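Local coordinates for protein glycosyltransferase Gtf1 (PDB 4PQG) that is a glycosyltransferase of the GT-B class that binds uridine-5'-diphosphate in a pocket lined partly by its Rossmann-like group 1 glycosyltransferase domain, at residues 330-335 with 403-408; 349-354 with 381-386; 363-368 with 388-393; 397-402 with 422-427. One frame throughout, in Å; residues are numbered along the deposited sequence.

Interaction 1 (330-335 with 403-408); sequences SLITAS and EVYLTA
The Y405 ring lies across the backbone of strand 330-334, with the carbonyl oxygen of I332 standing 3.5 Å above one of its faces, nearer the rim than the centre. With CG anti to the backbone N (chi1 -174°), the tyrosine runs on toward A334, whose N-H donates to Y405 OH over 3.0 Å. The same hydroxyl also meets T417 OG1 of helix 416-423. Beside it T333 turns its hydroxyl toward the partner strand and donates to the carbonyl of L406, OG1 to O 2.6 Å, in line with the C=O bond. I332 sets its CG2 branch 3.5 Å from V404 O, and that methyl also touches ring carbon CD1 of Y405. These are the two middle strands of the six-stranded parallel sheet in the C-terminal Rossmann-like domain of the GT-B fold, and L406 N to I332 O (2.9 Å) and I332 N to V404 O (3.0 Å) join them. On the opposite side of the sheet from Y405, L331 and V404 lie side by side and point the same way, CD2 of the leucine 3.8 Å from CB of the valine. Its other methyl, L331 CD1, meets L406 CD1 at 3.9 Å, both leucines touching V350 of helix 343-353. At the start of the pair E403 N donates to S330 O, while S330 OG has its main partner in K327 O.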
loop_
_atom_site.group_PDB
_atom_site.type_symbol
_atom_site.label_atom_id
_atom_site.label_comp_id
_atom_site.label_asym_id
_atom_site.label_seq_id
_atom_site.Cartn_x
_atom_site.Cartn_y
_atom_site.Cartn_z
ATOM N N SER A 330 18.145 18.211 12.185
ATOM C CA SER A 330 17.642 17.403 11.064
ATOM C C SER A 330 16.130 17.150 11.156
ATOM O O SER A 330 15.624 16.718 12.191
ATOM C CB SER A 330 18.422 16.088 10.937
ATOM O OG SER A 330 18.224 15.266 12.066
ATOM N N LEU A 331 15.431 17.413 10.051
ATOM C CA LEU A 331 13.984 17.214 9.960
ATOM C C LEU A 331 13.649 16.086 8.970
ATOM O O LEU A 331 14.383 15.848 8.016
ATOM C CB LEU A 331 13.282 18.526 9.556
ATOM C CG LEU A 331 13.629 19.785 10.377
ATOM C CD1 LEU A 331 13.029 21.041 9.756
ATOM C CD2 LEU A 331 13.201 19.654 11.826
ATOM N N ILE A 332 12.543 15.393 9.218
ATOM C CA ILE A 332 12.131 14.280 8.358
ATOM C C ILE A 332 10.607 14.293 8.125
ATOM O O ILE A 332 9.849 14.741 8.990
ATOM C CB ILE A 332 12.661 12.912 8.909
ATOM C CG1 ILE A 332 12.255 11.742 7.992
ATOM C CG2 ILE A 332 12.219 12.691 10.347
ATOM C CD1 ILE A 332 12.732 10.389 8.487
ATOM N N THR A 333 10.185 13.878 6.929
ATOM C CA THR A 333 8.799 13.480 6.671
ATOM C C THR A 333 8.815 12.231 5.794
ATOM O O THR A 333 9.797 11.976 5.085
ATOM C CB THR A 333 7.923 14.600 6.063
ATOM O OG1 THR A 333 6.544 14.263 6.244
ATOM C CG2 THR A 333 8.176 14.796 4.585
ATOM N N ALA A 334 7.758 11.433 5.884
ATOM C CA ALA A 334 7.715 10.148 5.172
ATOM C C ALA A 334 6.284 9.879 4.750
ATOM O O ALA A 334 5.406 9.678 5.591
ATOM C CB ALA A 334 8.262 9.014 6.038
ATOM N N SER A 335 6.051 9.934 3.443
ATOM C CA SER A 335 4.716 9.739 2.881
ATOM C C SER A 335 4.762 9.565 1.376
ATOM O O SER A 335 5.756 9.912 0.701
ATOM C CB SER A 335 3.799 10.927 3.230
ATOM O OG SER A 335 4.110 12.087 2.466
ATOM N N GLU A 403 15.947 14.397 14.269
ATOM C CA GLU A 403 15.487 15.019 15.487
ATOM C C GLU A 403 13.981 15.206 15.574
ATOM O O GLU A 403 13.387 14.881 16.608
ATOM C CB GLU A 403 16.237 16.323 15.749
ATOM C CG GLU A 403 17.681 16.073 16.173
ATOM C CD GLU A 403 18.419 17.336 16.572
ATOM O OE1 GLU A 403 18.050 18.434 16.095
ATOM O OE2 GLU A 403 19.384 17.224 17.359
ATOM N N VAL A 404 13.369 15.710 14.499
ATOM C CA VAL A 404 11.958 16.079 14.522
ATOM C C VAL A 404 11.262 15.631 13.227
ATOM O O VAL A 404 11.850 15.703 12.148
ATOM C CB VAL A 404 11.772 17.609 14.685
ATOM C CG1 VAL A 404 10.284 17.999 14.637
ATOM C CG2 VAL A 404 12.409 18.113 15.984
ATOM N N TYR A 405 10.014 15.187 13.358
ATOM C CA TYR A 405 9.189 14.784 12.220
ATOM C C TYR A 405 8.171 15.883 11.918
ATOM O O TYR A 405 7.536 16.397 12.837
ATOM C CB TYR A 405 8.450 13.465 12.527
ATOM C CG TYR A 405 7.681 12.918 11.335
ATOM C CD1 TYR A 405 8.232 11.932 10.518
ATOM C CD2 TYR A 405 6.399 13.393 11.023
ATOM C CE1 TYR A 405 7.536 11.444 9.412
ATOM C CE2 TYR A 405 5.701 12.919 9.916
ATOM C CZ TYR A 405 6.275 11.947 9.118
ATOM O OH TYR A 405 5.583 11.476 8.019
ATOM N N LEU A 406 8.006 16.197 10.628
ATOM C CA LEU A 406 7.008 17.162 10.124
ATOM C C LEU A 406 5.913 16.537 9.228
ATOM O O LEU A 406 6.196 15.718 8.380
ATOM C CB LEU A 406 7.710 18.239 9.292
ATOM C CG LEU A 406 8.876 19.032 9.883
ATOM C CD1 LEU A 406 9.358 20.045 8.853
ATOM C CD2 LEU A 406 8.437 19.722 11.169
ATOM N N THR A 407 4.675 16.997 9.393
ATOM C CA THR A 407 3.543 16.579 8.567
ATOM C C THR A 407 2.679 17.807 8.371
ATOM O O THR A 407 2.447 18.575 9.316
ATOM C CB THR A 407 2.704 15.443 9.229
ATOM O OG1 THR A 407 1.412 15.371 8.603
ATOM C CG2 THR A 407 2.497 15.704 10.736
ATOM N N ALA A 408 2.250 17.981 7.125
ATOM C CA ALA A 408 1.269 18.975 6.716
ATOM C C ALA A 408 0.042 18.286 6.118
ATOM O O ALA A 408 -0.760 18.906 5.425
ATOM C CB ALA A 408 1.903 19.913 5.711
#

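Interaction 2 (349-354 with 381-386); sequences AVIEAH and HQAEDY
The Y386 hydroxyl lies against I351 and H354: its OH is 3.4 Å from I351 CA and 3.7 Å from I351 CG1, with ND1 of H354 at 3.6 Å on another side. No hydrogen bond spans the contact, and the tyrosine is held by its ring instead. H354 and Y386 stack face to face, centroids 3.6 Å apart and planes within 11° of parallel, with H354 CD2 over the middle of the phenol ring. The histidine reaches this place because its CG is anti to the backbone N (chi1 -179°). V350 CG1 touches the edge of the phenol near its plane. I351 crosses Y386 and H381 at about a right angle. Its CD1 methyl sits over the face of H381, 4.0 Å from the ring centroid in a CH-pi contact, and CG1 leans on A383 CB at 4.3 Å. H381 ND1 is bonded to I377 O, which ties the ring to the helix it follows. That helix, 371-380, ends in a Schellman motif with Q382 at positive phi, and the chain then turns back toward the sheet. I351 also packs on I377 of helix 371-380 and on I387 of strand 387-391, while V350 and Y386 reach strand 361-365 through F362 and T361, respectively.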
loop_
_atom_site.group_PDB
_atom_site.type_symbol
_atom_site.label_atom_id
_atom_site.label_comp_id
_atom_site.label_asym_id
_atom_site.label_seq_id
_atom_site.Cartn_x
_atom_site.Cartn_y
_atom_site.Cartn_z
ATOM N N ALA A 349 8.065 26.064 4.435
ATOM C CA ALA A 349 8.254 26.335 5.852
ATOM C C ALA A 349 9.712 26.143 6.260
ATOM O O ALA A 349 10.275 26.975 6.998
ATOM C CB ALA A 349 7.344 25.452 6.691
ATOM N N VAL A 350 10.322 25.065 5.770
ATOM C CA VAL A 350 11.718 24.756 6.077
ATOM C C VAL A 350 12.662 25.800 5.468
ATOM O O VAL A 350 13.583 26.245 6.144
ATOM C CB VAL A 350 12.106 23.302 5.702
ATOM C CG1 VAL A 350 13.598 23.047 5.895
ATOM C CG2 VAL A 350 11.312 22.327 6.558
ATOM N N ILE A 351 12.416 26.201 4.219
ATOM C CA ILE A 351 13.159 27.303 3.584
ATOM C C ILE A 351 13.143 28.565 4.453
ATOM O O ILE A 351 14.169 29.231 4.609
ATOM C CB ILE A 351 12.627 27.627 2.162
ATOM C CG1 ILE A 351 12.888 26.452 1.217
ATOM C CG2 ILE A 351 13.247 28.915 1.599
ATOM C CD1 ILE A 351 12.016 26.490 -0.026
ATOM N N GLU A 352 11.981 28.862 5.024
ATOM C CA GLU A 352 11.779 30.044 5.846
ATOM C C GLU A 352 12.494 29.914 7.193
ATOM O O GLU A 352 13.222 30.825 7.600
ATOM C CB GLU A 352 10.275 30.296 6.018
ATOM C CG GLU A 352 9.885 31.540 6.798
ATOM C CD GLU A 352 10.150 32.845 6.052
ATOM O OE1 GLU A 352 10.271 32.836 4.803
ATOM O OE2 GLU A 352 10.225 33.890 6.738
ATOM N N ALA A 353 12.308 28.779 7.865
ATOM C CA ALA A 353 12.943 28.537 9.158
ATOM C C ALA A 353 14.463 28.540 9.039
ATOM O O ALA A 353 15.169 28.927 9.979
ATOM C CB ALA A 353 12.454 27.232 9.770
ATOM N N HIS A 354 14.954 28.120 7.876
ATOM C CA HIS A 354 16.383 28.043 7.588
ATOM C C HIS A 354 17.072 29.397 7.646
ATOM O O HIS A 354 18.287 29.473 7.820
ATOM C CB HIS A 354 16.570 27.401 6.222
ATOM C CG HIS A 354 18.001 27.235 5.807
ATOM N ND1 HIS A 354 18.633 28.129 5.032
ATOM C CD2 HIS A 354 18.918 26.228 6.073
ATOM C CE1 HIS A 354 19.893 27.719 4.817
ATOM N NE2 HIS A 354 20.066 26.556 5.454
ATOM N N HIS A 381 14.590 27.979 -4.766
ATOM C CA HIS A 381 15.149 28.581 -3.557
ATOM C C HIS A 381 16.584 28.176 -3.300
ATOM O O HIS A 381 17.143 28.490 -2.250
ATOM C CB HIS A 381 14.241 28.310 -2.350
ATOM C CG HIS A 381 12.909 29.044 -2.412
ATOM N ND1 HIS A 381 11.844 28.571 -3.100
ATOM C CD2 HIS A 381 12.506 30.255 -1.858
ATOM C CE1 HIS A 381 10.818 29.435 -2.987
ATOM N NE2 HIS A 381 11.221 30.460 -2.225
ATOM N N GLN A 382 17.194 27.496 -4.274
ATOM C CA GLN A 382 18.554 26.948 -4.147
ATOM C C GLN A 382 18.751 26.167 -2.841
ATOM O O GLN A 382 19.764 26.304 -2.146
ATOM C CB GLN A 382 19.621 28.046 -4.334
ATOM C CG GLN A 382 19.720 28.549 -5.773
ATOM C CD GLN A 382 20.423 29.901 -5.911
ATOM O OE1 GLN A 382 21.474 30.154 -5.302
ATOM N NE2 GLN A 382 19.855 30.767 -6.743
ATOM N N ALA A 383 17.773 25.327 -2.522
ATOM C CA ALA A 383 17.759 24.629 -1.250
ATOM C C ALA A 383 18.271 23.186 -1.342
ATOM O O ALA A 383 18.208 22.437 -0.366
ATOM C CB ALA A 383 16.358 24.687 -0.645
ATOM N N GLU A 384 18.805 22.812 -2.502
ATOM C CA GLU A 384 19.307 21.447 -2.741
ATOM C C GLU A 384 20.251 20.884 -1.678
ATOM O O GLU A 384 20.266 19.685 -1.443
ATOM C CB GLU A 384 19.985 21.330 -4.116
ATOM C CG GLU A 384 19.062 21.565 -5.303
ATOM C CD GLU A 384 19.158 22.979 -5.842
ATOM O OE1 GLU A 384 19.455 23.904 -5.063
ATOM O OE2 GLU A 384 18.935 23.171 -7.053
ATOM N N ASP A 385 21.054 21.744 -1.057
ATOM C CA ASP A 385 22.059 21.289 -0.107
ATOM C C ASP A 385 21.475 20.903 1.242
ATOM O O ASP A 385 22.121 20.186 2.003
ATOM C CB ASP A 385 23.181 22.331 0.061
ATOM C CG ASP A 385 24.111 22.390 -1.149
ATOM O OD1 ASP A 385 24.070 21.467 -1.999
ATOM O OD2 ASP A 385 24.887 23.364 -1.250
ATOM N N TYR A 386 20.254 21.353 1.526
ATOM C CA TYR A 386 19.625 21.072 2.820
ATOM C C TYR A 386 18.202 20.481 2.787
ATOM O O TYR A 386 17.671 20.090 3.838
ATOM C CB TYR A 386 19.706 22.301 3.734
ATOM C CG TYR A 386 18.807 23.477 3.394
ATOM C CD1 TYR A 386 17.596 23.659 4.055
ATOM C CD2 TYR A 386 19.194 24.442 2.457
ATOM C CE1 TYR A 386 16.771 24.740 3.770
ATOM C CE2 TYR A 386 18.377 25.537 2.170
ATOM C CZ TYR A 386 17.168 25.677 2.833
ATOM O OH TYR A 386 16.343 26.749 2.573
#

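Interaction 3 (363-368 with 388-393); sequences DIYGSG and QLKGHA. With UDP (uridine-5'-diphosphate), chain C.
D363 pairs with Q388 and I364 with L389 in parallel register, joined by I364 N to Q388 O and K390 N to I364 O (both 2.8 Å), before G366 N donates to G391 O from well above the carbonyl plane. Y365 and K390 run side by side in the same direction: K390 CB lies over the face of the phenol ring, 3.7 Å from its centroid. The lysine, bent at chi2 and chi3, passes D363 with its CG 4.0 Å from D363 CB. At the edge of the Y365 ring, near its plane, sits the A393 methyl. A393 also reads the uracil of UDP: its N donates to O4 (2.9 Å) and its O accepts from N3 (2.7 Å). The H392 ring lies with one face against the same base, N3 being 3.3 Å above the ring centre, and its NE2 is bonded to Y27 OH. A water in the plane of H392 joins its ND1 to S367 N, and another links I364 O, G366 O and G391 N. The contact closes the beta-alpha-beta unit of strand 361-365, helix 371-380 and strand 387-391, the last an edge strand of the sheet; L389 packs on helix 371-380, I364 on helix 343-353, and Y365 on strand 330-334.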
loop_
_atom_site.group_PDB
_atom_site.type_symbol
_atom_site.label_atom_id
_atom_site.label_comp_id
_atom_site.label_asym_id
_atom_site.label_seq_id
_atom_site.Cartn_x
_atom_site.Cartn_y
_atom_site.Cartn_z
ATOM N N ASP A 363 14.835 15.918 5.130
ATOM C CA ASP A 363 14.802 14.768 4.222
ATOM C C ASP A 363 13.376 14.289 4.014
ATOM O O ASP A 363 12.611 14.151 4.976
ATOM C CB ASP A 363 15.699 13.635 4.747
ATOM C CG ASP A 363 17.178 13.890 4.478
ATOM O OD1 ASP A 363 17.511 14.740 3.609
ATOM O OD2 ASP A 363 18.012 13.229 5.135
ATOM N N ILE A 364 13.029 14.059 2.749
ATOM C CA ILE A 364 11.670 13.693 2.345
ATOM C C ILE A 364 11.666 12.280 1.755
ATOM O O ILE A 364 12.216 12.051 0.679
ATOM C CB ILE A 364 11.079 14.720 1.334
ATOM C CG1 ILE A 364 10.960 16.112 1.971
ATOM C CG2 ILE A 364 9.712 14.276 0.832
ATOM C CD1 ILE A 364 10.724 17.242 0.971
ATOM N N TYR A 365 11.058 11.344 2.475
ATOM C CA TYR A 365 10.971 9.938 2.054
ATOM C C TYR A 365 9.616 9.644 1.419
ATOM O O TYR A 365 8.602 10.175 1.847
ATOM C CB TYR A 365 11.191 9.016 3.250
ATOM C CG TYR A 365 12.613 9.048 3.753
ATOM C CD1 TYR A 365 13.542 8.100 3.335
ATOM C CD2 TYR A 365 13.036 10.045 4.627
ATOM C CE1 TYR A 365 14.849 8.131 3.777
ATOM C CE2 TYR A 365 14.345 10.086 5.081
ATOM C CZ TYR A 365 15.247 9.135 4.646
ATOM O OH TYR A 365 16.543 9.182 5.098
ATOM N N GLY A 366 9.618 8.812 0.388
ATOM C CA GLY A 366 8.387 8.424 -0.303
ATOM C C GLY A 366 8.468 8.653 -1.803
ATOM O O GLY A 366 9.465 9.171 -2.304
ATOM N N SER A 367 7.420 8.249 -2.518
ATOM C CA SER A 367 7.328 8.447 -3.964
ATOM C C SER A 367 5.963 8.978 -4.311
ATOM O O SER A 367 5.021 8.818 -3.545
ATOM C CB SER A 367 7.544 7.137 -4.722
ATOM O OG SER A 367 8.794 6.596 -4.371
ATOM N N GLY A 368 5.855 9.607 -5.472
ATOM C CA GLY A 368 4.557 10.115 -5.920
ATOM C C GLY A 368 4.697 11.292 -6.860
ATOM O O GLY A 368 5.794 11.878 -6.986
ATOM N N GLN A 388 16.191 17.462 0.556
ATOM C CA GLN A 388 16.389 16.364 -0.406
ATOM C C GLN A 388 15.284 15.291 -0.394
ATOM O O GLN A 388 14.722 14.967 0.651
ATOM C CB GLN A 388 17.755 15.700 -0.201
ATOM C CG GLN A 388 18.917 16.554 -0.691
ATOM C CD GLN A 388 20.257 16.141 -0.110
ATOM O OE1 GLN A 388 20.405 15.046 0.444
ATOM N NE2 GLN A 388 21.250 17.034 -0.230
ATOM N N LEU A 389 15.002 14.766 -1.585
ATOM C CA LEU A 389 14.076 13.662 -1.790
ATOM C C LEU A 389 14.877 12.377 -1.761
ATOM O O LEU A 389 15.813 12.193 -2.536
ATOM C CB LEU A 389 13.369 13.795 -3.143
ATOM C CG LEU A 389 12.122 14.678 -3.320
ATOM C CD1 LEU A 389 12.311 16.075 -2.755
ATOM C CD2 LEU A 389 11.740 14.757 -4.792
ATOM N N LYS A 390 14.499 11.489 -0.863
ATOM C CA LYS A 390 15.265 10.272 -0.635
ATOM C C LYS A 390 14.683 9.057 -1.344
ATOM O O LYS A 390 15.320 8.018 -1.382
ATOM C CB LYS A 390 15.368 9.989 0.863
ATOM C CG LYS A 390 15.941 11.144 1.676
ATOM C CD LYS A 390 17.374 11.472 1.270
ATOM C CE LYS A 390 18.344 10.578 2.020
ATOM N NZ LYS A 390 19.698 10.615 1.390
ATOM N N GLY A 391 13.478 9.182 -1.895
ATOM C CA GLY A 391 12.807 8.026 -2.504
ATOM C C GLY A 391 12.050 7.235 -1.457
ATOM O O GLY A 391 12.040 7.600 -0.279
ATOM N N HIS A 392 11.407 6.150 -1.882
ATOM C CA HIS A 392 10.680 5.272 -0.958
ATOM C C HIS A 392 11.682 4.327 -0.379
ATOM O O HIS A 392 12.388 3.639 -1.125
ATOM C CB HIS A 392 9.582 4.513 -1.701
ATOM C CG HIS A 392 8.614 3.799 -0.794
ATOM N ND1 HIS A 392 7.432 4.336 -0.428
ATOM C CD2 HIS A 392 8.687 2.543 -0.181
ATOM C CE1 HIS A 392 6.782 3.484 0.384
ATOM N NE2 HIS A 392 7.554 2.382 0.537
ATOM N N ALA A 393 11.795 4.285 0.948
ATOM C CA ALA A 393 12.798 3.419 1.569
ATOM C C ALA A 393 12.268 2.560 2.725
ATOM O O ALA A 393 11.149 2.755 3.205
ATOM C CB ALA A 393 14.013 4.243 2.003
HETATM N N1 UDP C . 6.719 4.203 3.823
HETATM C C2 UDP C . 7.924 3.527 3.530
HETATM N N3 UDP C . 8.914 4.192 2.953
HETATM C C4 UDP C . 8.819 5.488 2.624
HETATM C C5 UDP C . 7.642 6.193 2.889
HETATM C C6 UDP C . 6.589 5.509 3.508
HETATM O O2 UDP C . 8.077 2.313 3.819
HETATM O O4 UDP C . 9.803 6.042 2.083
HETATM C "C1'" UDP C . 5.654 3.449 4.501
HETATM C "C2'" UDP C . 5.594 3.894 5.960
HETATM O "O2'" UDP C . 6.514 3.196 6.822
HETATM C "C3'" UDP C . 4.152 3.654 6.372
HETATM C "C4'" UDP C . 3.380 3.719 5.056
HETATM O "O4'" UDP C . 4.352 3.750 3.998
HETATM O "O3'" UDP C . 3.999 2.350 6.944
HETATM C "C5'" UDP C . 2.517 4.974 4.938
HETATM O "O5'" UDP C . 1.414 4.843 5.819
HETATM P PA UDP C . 0.639 6.127 6.389
HETATM O O1A UDP C . -0.488 5.657 7.269
HETATM O O2A UDP C . 1.688 7.037 6.981
HETATM O O3A UDP C . 0.158 6.995 5.116
HETATM P PB UDP C . -0.853 6.643 3.914
HETATM O O1B UDP C . -1.660 7.910 3.741
HETATM O O2B UDP C . 0.048 6.297 2.739
HETATM O O3B UDP C . -1.722 5.502 4.408
HETATM O O HOH W 1 11.369 11.105 -1.717
HETATM O O HOH W 2 5.697 6.417 -0.961
HETATM O O HOH W 3 11.753 5.364 -4.478
#

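Interaction 4 (397-402 with 422-427); sequences QIYSQY and IGSGLP
S424 and Y399 meet through their CB atoms, 3.5 Å apart, where the turn of 399-401 comes up against the end of helix 416-423. Y399 starts toward the partner segment, but its CG swings to the side of its own backbone N (chi1 -72°), which carries the ring away. Its hydroxyl ends on E420 OE1, a carboxylate that also binds UDP. L426 crosses Y399 at about a right angle and brings CD1 to the edge of that ring, near its plane, 3.9 Å from CD1 of the tyrosine. With CG anti to the carbonyl carbon and chi2 extended at 179°, the leucine spreads its fork over the 3-10 turn: CD1 and CD2 each lie 3.6 Å from Y399 O, and CD2 comes within 3.1 Å of Y402 O, a tight approach. Helix 416-423 closes in a Schellman motif with G425 at positive phi, and L426 follows in extended form. A water also bridges the segments, accepting from S400 N at 3.0 Å and sitting 2.7 Å from S424 OG, while the two CB atoms of S400 and S424 touch directly. Since the segments share no direct hydrogen bond, they are joined by apolar contacts, by the water, and by R326, which bonds a carbonyl of each: its NH1 takes Y402 O and its NH2 S424 O, while Y399 O, under the leucine fork, is satisfied by Y402 N.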
loop_
_atom_site.group_PDB
_atom_site.type_symbol
_atom_site.label_atom_id
_atom_site.label_comp_id
_atom_site.label_asym_id
_atom_site.label_seq_id
_atom_site.Cartn_x
_atom_site.Cartn_y
_atom_site.Cartn_z
ATOM N N GLN A 397 15.266 1.789 10.482
ATOM C CA GLN A 397 16.519 2.335 11.036
ATOM C C GLN A 397 16.723 3.824 10.719
ATOM O O GLN A 397 17.718 4.422 11.127
ATOM C CB GLN A 397 17.737 1.537 10.538
ATOM C CG GLN A 397 17.646 0.029 10.742
ATOM C CD GLN A 397 17.239 -0.366 12.154
ATOM O OE1 GLN A 397 17.807 0.111 13.143
ATOM N NE2 GLN A 397 16.241 -1.243 12.256
ATOM N N ILE A 398 15.771 4.415 10.003
ATOM C CA ILE A 398 15.948 5.748 9.437
ATOM C C ILE A 398 15.533 6.838 10.424
ATOM O O ILE A 398 16.283 7.788 10.651
ATOM C CB ILE A 398 15.176 5.886 8.093
ATOM C CG1 ILE A 398 15.765 4.953 7.010
ATOM C CG2 ILE A 398 15.089 7.340 7.638
ATOM C CD1 ILE A 398 17.134 5.342 6.478
ATOM N N TYR A 399 14.350 6.682 11.012
ATOM C CA TYR A 399 13.716 7.714 11.831
ATOM C C TYR A 399 14.602 8.199 12.976
ATOM O O TYR A 399 14.700 9.399 13.218
ATOM C CB TYR A 399 12.448 7.175 12.469
ATOM C CG TYR A 399 11.260 6.955 11.564
ATOM C CD1 TYR A 399 10.520 8.034 11.076
ATOM C CD2 TYR A 399 10.831 5.660 11.258
ATOM C CE1 TYR A 399 9.407 7.834 10.279
ATOM C CE2 TYR A 399 9.720 5.447 10.456
ATOM C CZ TYR A 399 9.009 6.538 9.971
ATOM O OH TYR A 399 7.889 6.350 9.190
ATOM N N SER A 400 15.214 7.258 13.690
ATOM C CA SER A 400 15.993 7.590 14.883
ATOM C C SER A 400 17.361 8.231 14.556
ATOM O O SER A 400 18.165 8.485 15.461
ATOM C CB SER A 400 16.115 6.369 15.812
ATOM O OG SER A 400 16.760 5.293 15.157
ATOM N N GLN A 401 17.601 8.513 13.273
ATOM C CA GLN A 401 18.764 9.301 12.834
ATOM C C GLN A 401 18.437 10.805 12.772
ATOM O O GLN A 401 19.303 11.634 12.493
ATOM C CB GLN A 401 19.258 8.828 11.476
ATOM C CG GLN A 401 19.732 7.381 11.458
ATOM C CD GLN A 401 20.244 6.945 10.099
ATOM O OE1 GLN A 401 21.157 7.550 9.540
ATOM N NE2 GLN A 401 19.666 5.876 9.566
ATOM N N TYR A 402 17.185 11.145 13.063
ATOM C CA TYR A 402 16.696 12.516 12.919
ATOM C C TYR A 402 16.210 13.096 14.249
ATOM O O TYR A 402 16.060 12.382 15.238
ATOM C CB TYR A 402 15.576 12.571 11.862
ATOM C CG TYR A 402 16.032 12.226 10.457
ATOM C CD1 TYR A 402 16.374 13.227 9.555
ATOM C CD2 TYR A 402 16.124 10.888 10.031
ATOM C CE1 TYR A 402 16.785 12.922 8.269
ATOM C CE2 TYR A 402 16.535 10.574 8.745
ATOM C CZ TYR A 402 16.866 11.597 7.873
ATOM O OH TYR A 402 17.277 11.315 6.599
ATOM N N ILE A 422 7.110 8.462 16.413
ATOM C CA ILE A 422 7.163 8.585 17.886
ATOM C C ILE A 422 7.813 7.362 18.563
ATOM O O ILE A 422 8.426 7.489 19.632
ATOM C CB ILE A 422 5.788 8.889 18.553
ATOM C CG1 ILE A 422 4.794 7.742 18.356
ATOM C CG2 ILE A 422 5.216 10.222 18.063
ATOM C CD1 ILE A 422 3.696 7.698 19.397
ATOM N N GLY A 423 7.656 6.189 17.945
ATOM C CA GLY A 423 8.328 4.967 18.394
ATOM C C GLY A 423 9.841 5.055 18.306
ATOM O O GLY A 423 10.544 4.322 18.996
ATOM N N SER A 424 10.335 5.942 17.445
ATOM C CA SER A 424 11.759 6.251 17.347
ATOM C C SER A 424 12.112 7.594 18.039
ATOM O O SER A 424 13.166 8.188 17.776
ATOM C CB SER A 424 12.195 6.285 15.879
ATOM O OG SER A 424 12.420 4.982 15.361
ATOM N N GLY A 425 11.213 8.066 18.897
ATOM C CA GLY A 425 11.453 9.252 19.718
ATOM C C GLY A 425 11.501 10.565 18.956
ATOM O O GLY A 425 12.276 11.471 19.301
ATOM N N LEU A 426 10.680 10.685 17.920
ATOM C CA LEU A 426 10.624 11.963 17.204
ATOM C C LEU A 426 9.462 12.776 17.700
ATOM O O LEU A 426 8.336 12.268 17.769
ATOM C CB LEU A 426 10.527 11.764 15.680
ATOM C CG LEU A 426 11.703 11.073 14.979
ATOM C CD1 LEU A 426 11.449 10.931 13.485
ATOM C CD2 LEU A 426 12.997 11.824 15.214
ATOM N N PRO A 427 9.726 14.044 18.065
ATOM C CA PRO A 427 8.626 14.981 18.248
ATOM C C PRO A 427 7.932 15.176 16.907
ATOM O O PRO A 427 8.573 15.023 15.863
ATOM C CB PRO A 427 9.336 16.283 18.656
ATOM C CG PRO A 427 10.639 15.822 19.225
ATOM C CD PRO A 427 11.031 14.679 18.334
HETATM O O HOH W 4 14.553 4.308 13.886
#

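All four contacts belong to the C-terminal Rossmann-like domain and touch its six-stranded parallel sheet; interactions 1 and 3 are strand pairs within it. Their centres are 11 Å apart, and they occupy four adjacent strands, the pairing of 330-334 with 361-365 joining them. Interaction 2, its centre 16 Å from that of interaction 3, joins helix 343-353 to the loop before strand 387-391 and touches interaction 1 through V350. The centres of interactions 4 and 1 are 10 Å apart; Y405 N of interaction 1 probably donates to P427 O of interaction 4, whose Y402 hydroxyl meets D363 and Y365 of interaction 3. Along the chain, interactions 2 and 3 nest inside interaction 1, while interaction 4 crosses it. UDP lies beside interactions 1, 3 and 4.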